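Local coordinates for putative hemin storage protein (Bordetella bronchiseptica, PDB 6AU1) that cleaves deacetylated poly-beta-1,6-N-acetylglucosamine through its glycoside hydrolase domain, the part of PgaB (BpsB) in this chain, at residues E143-L148 against D155-H160. Residues are numbered along the deposited sequence; the frame is centred on the assembly and turned at random.
Sequences EIYEDL and DGLLFH
L157 and F159 of strand 156-159 meet Y145 and L148 of helix 135-151. The strand belongs to the parallel barrel of a TIM-barrel-like domain. L157 points toward the helix. CG stands anti to the carbonyl carbon (chi1 -69°) and CD1 anti to CA (chi2 167°), which turns CD2 to the helix, where it meets both L148 and Y145. L157 CD2 is 4.2 Å from L148 CD2, methyl against methyl, the two side chains coming from opposite directions. The same L157 CD2 comes within 4.3 Å of Y145 CE2, at an oblique approach to the ring. L158 turns the other way. F159 comes back to the helix side with the end of its ring. F159 CE1 packs 3.8 Å from Y145 CE2, and the two side chains are set at a slant. The phenol oxygen meets the rim of the F159 ring, close to the plane of that ring, with Y145 OH 3.5 Å from F159 CD1. L216 and V220 of helix 195-223 also touch Y145, and L148 packs on A92 and L94 of strand 89-94. The short helix and strand segments run roughly antiparallel, at 144°, with their axes 12.4 Å apart. Helix 135-151 links the parallel neighbours 89-94 and 156-159 in a beta-alpha-beta crossover and packs on the outside of the barrel strand. All four touching residues are buried, and their contact is almost wholly apolar; the phenol oxygen is the exception. Dispersion and the exclusion of water probably hold it, while Y145 OH is satisfied by a hydrogen bond with P95 O, which helps fix where the tyrosine ring ends.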
loop_
_atom_site.group_PDB
_atom_site.type_symbol
_atom_site.label_atom_id
_atom_site.label_comp_id
_atom_site.label_asym_id
_atom_site.label_seq_id
_atom_site.Cartn_x
_atom_site.Cartn_y
_atom_site.Cartn_z
ATOM N N GLU A 143 13.317 -12.338 -1.731
ATOM C CA GLU A 143 12.971 -13.753 -1.771
ATOM C C GLU A 143 11.522 -13.984 -1.358
ATOM O O GLU A 143 10.860 -14.899 -1.860
ATOM C CB GLU A 143 13.930 -14.554 -0.893
ATOM C CG GLU A 143 15.313 -14.707 -1.556
ATOM C CD GLU A 143 16.350 -15.338 -0.656
ATOM O OE1 GLU A 143 16.040 -15.605 0.519
ATOM O OE2 GLU A 143 17.487 -15.560 -1.128
ATOM N N ILE A 144 11.022 -13.149 -0.456
ATOM C CA ILE A 144 9.614 -13.230 -0.080
ATOM C C ILE A 144 8.731 -12.901 -1.292
ATOM O O ILE A 144 7.736 -13.589 -1.547
ATOM C CB ILE A 144 9.300 -12.293 1.119
ATOM C CG1 ILE A 144 10.010 -12.820 2.376
ATOM C CG2 ILE A 144 7.787 -12.202 1.370
ATOM C CD1 ILE A 144 9.975 -11.843 3.557
ATOM N N TYR A 145 9.110 -11.872 -2.048
ATOM C CA TYR A 145 8.379 -11.527 -3.268
ATOM C C TYR A 145 8.494 -12.634 -4.311
ATOM O O TYR A 145 7.520 -12.933 -5.008
ATOM C CB TYR A 145 8.878 -10.191 -3.836
ATOM C CG TYR A 145 8.141 -8.991 -3.267
ATOM C CD1 TYR A 145 8.431 -8.502 -1.996
ATOM C CD2 TYR A 145 7.160 -8.344 -4.006
ATOM C CE1 TYR A 145 7.746 -7.393 -1.473
ATOM C CE2 TYR A 145 6.471 -7.252 -3.498
ATOM C CZ TYR A 145 6.762 -6.781 -2.238
ATOM O OH TYR A 145 6.059 -5.687 -1.760
ATOM N N GLU A 146 9.669 -13.254 -4.415
ATOM C CA GLU A 146 9.843 -14.366 -5.345
ATOM C C GLU A 146 8.910 -15.517 -4.974
ATOM O O GLU A 146 8.270 -16.127 -5.841
ATOM C CB GLU A 146 11.294 -14.845 -5.355
ATOM C CG GLU A 146 11.545 -16.047 -6.248
ATOM C CD GLU A 146 13.022 -16.437 -6.310
ATOM O OE1 GLU A 146 13.771 -16.118 -5.372
ATOM O OE2 GLU A 146 13.437 -17.057 -7.303
ATOM N N ASP A 147 8.824 -15.794 -3.675
ATOM C CA ASP A 147 7.989 -16.892 -3.183
ATOM C C ASP A 147 6.501 -16.609 -3.403
ATOM O O ASP A 147 5.738 -17.519 -3.743
ATOM C CB ASP A 147 8.269 -17.159 -1.694
ATOM C CG ASP A 147 9.639 -17.791 -1.453
ATOM O OD1 ASP A 147 10.263 -18.264 -2.430
ATOM O OD2 ASP A 147 10.086 -17.831 -0.286
ATOM N N LEU A 148 6.092 -15.353 -3.226
ATOM C CA LEU A 148 4.731 -14.953 -3.589
ATOM C C LEU A 148 4.447 -15.261 -5.056
ATOM O O LEU A 148 3.398 -15.816 -5.398
ATOM C CB LEU A 148 4.516 -13.458 -3.328
ATOM C CG LEU A 148 3.218 -12.873 -3.887
ATOM C CD1 LEU A 148 2.005 -13.458 -3.170
ATOM C CD2 LEU A 148 3.232 -11.338 -3.839
ATOM N N ASP A 155 -2.442 -10.383 -11.143
ATOM C CA ASP A 155 -2.332 -9.481 -12.286
ATOM C C ASP A 155 -1.484 -8.249 -12.021
ATOM O O ASP A 155 -1.038 -7.579 -12.954
ATOM C CB ASP A 155 -3.727 -9.052 -12.720
ATOM C CG ASP A 155 -4.613 -10.230 -13.030
ATOM O OD1 ASP A 155 -4.326 -10.913 -14.039
ATOM O OD2 ASP A 155 -5.575 -10.485 -12.266
ATOM N N GLY A 156 -1.291 -7.933 -10.752
ATOM C CA GLY A 156 -0.535 -6.746 -10.400
ATOM C C GLY A 156 -0.020 -6.798 -8.984
ATOM O O GLY A 156 -0.306 -7.739 -8.237
ATOM N N LEU A 157 0.740 -5.772 -8.617
ATOM C CA LEU A 157 1.217 -5.610 -7.246
ATOM C C LEU A 157 0.744 -4.279 -6.697
ATOM O O LEU A 157 0.799 -3.263 -7.400
ATOM C CB LEU A 157 2.748 -5.648 -7.175
ATOM C CG LEU A 157 3.505 -6.936 -7.451
ATOM C CD1 LEU A 157 4.979 -6.588 -7.616
ATOM C CD2 LEU A 157 3.295 -7.940 -6.303
ATOM N N LEU A 158 0.267 -4.286 -5.459
ATOM C CA LEU A 158 0.072 -3.041 -4.731
ATOM C C LEU A 158 1.125 -2.976 -3.638
ATOM O O LEU A 158 1.107 -3.742 -2.680
ATOM C CB LEU A 158 -1.332 -2.929 -4.125
ATOM C CG LEU A 158 -1.492 -1.729 -3.175
ATOM C CD1 LEU A 158 -1.365 -0.375 -3.915
ATOM C CD2 LEU A 158 -2.806 -1.808 -2.368
ATOM N N PHE A 159 2.055 -2.047 -3.790
ATOM C CA PHE A 159 3.037 -1.827 -2.748
ATOM C C PHE A 159 2.405 -1.014 -1.613
ATOM O O PHE A 159 1.903 0.087 -1.826
ATOM C CB PHE A 159 4.262 -1.108 -3.328
ATOM C CG PHE A 159 4.997 -1.911 -4.378
ATOM C CD1 PHE A 159 5.729 -3.042 -4.023
ATOM C CD2 PHE A 159 4.982 -1.516 -5.707
ATOM C CE1 PHE A 159 6.418 -3.779 -4.990
ATOM C CE2 PHE A 159 5.667 -2.242 -6.683
ATOM C CZ PHE A 159 6.386 -3.377 -6.318
ATOM N N HIS A 160 2.447 -1.584 -0.412
ATOM C CA HIS A 160 1.803 -1.068 0.804
ATOM C C HIS A 160 2.312 0.297 1.246
ATOM O O HIS A 160 3.383 0.726 0.816
ATOM C CB HIS A 160 2.033 -2.106 1.916
ATOM C CG HIS A 160 1.247 -1.881 3.178
ATOM N ND1 HIS A 160 -0.013 -1.323 3.201
ATOM C CD2 HIS A 160 1.541 -2.199 4.465
ATOM C CE1 HIS A 160 -0.457 -1.293 4.446
ATOM N NE2 HIS A 160 0.471 -1.810 5.235
#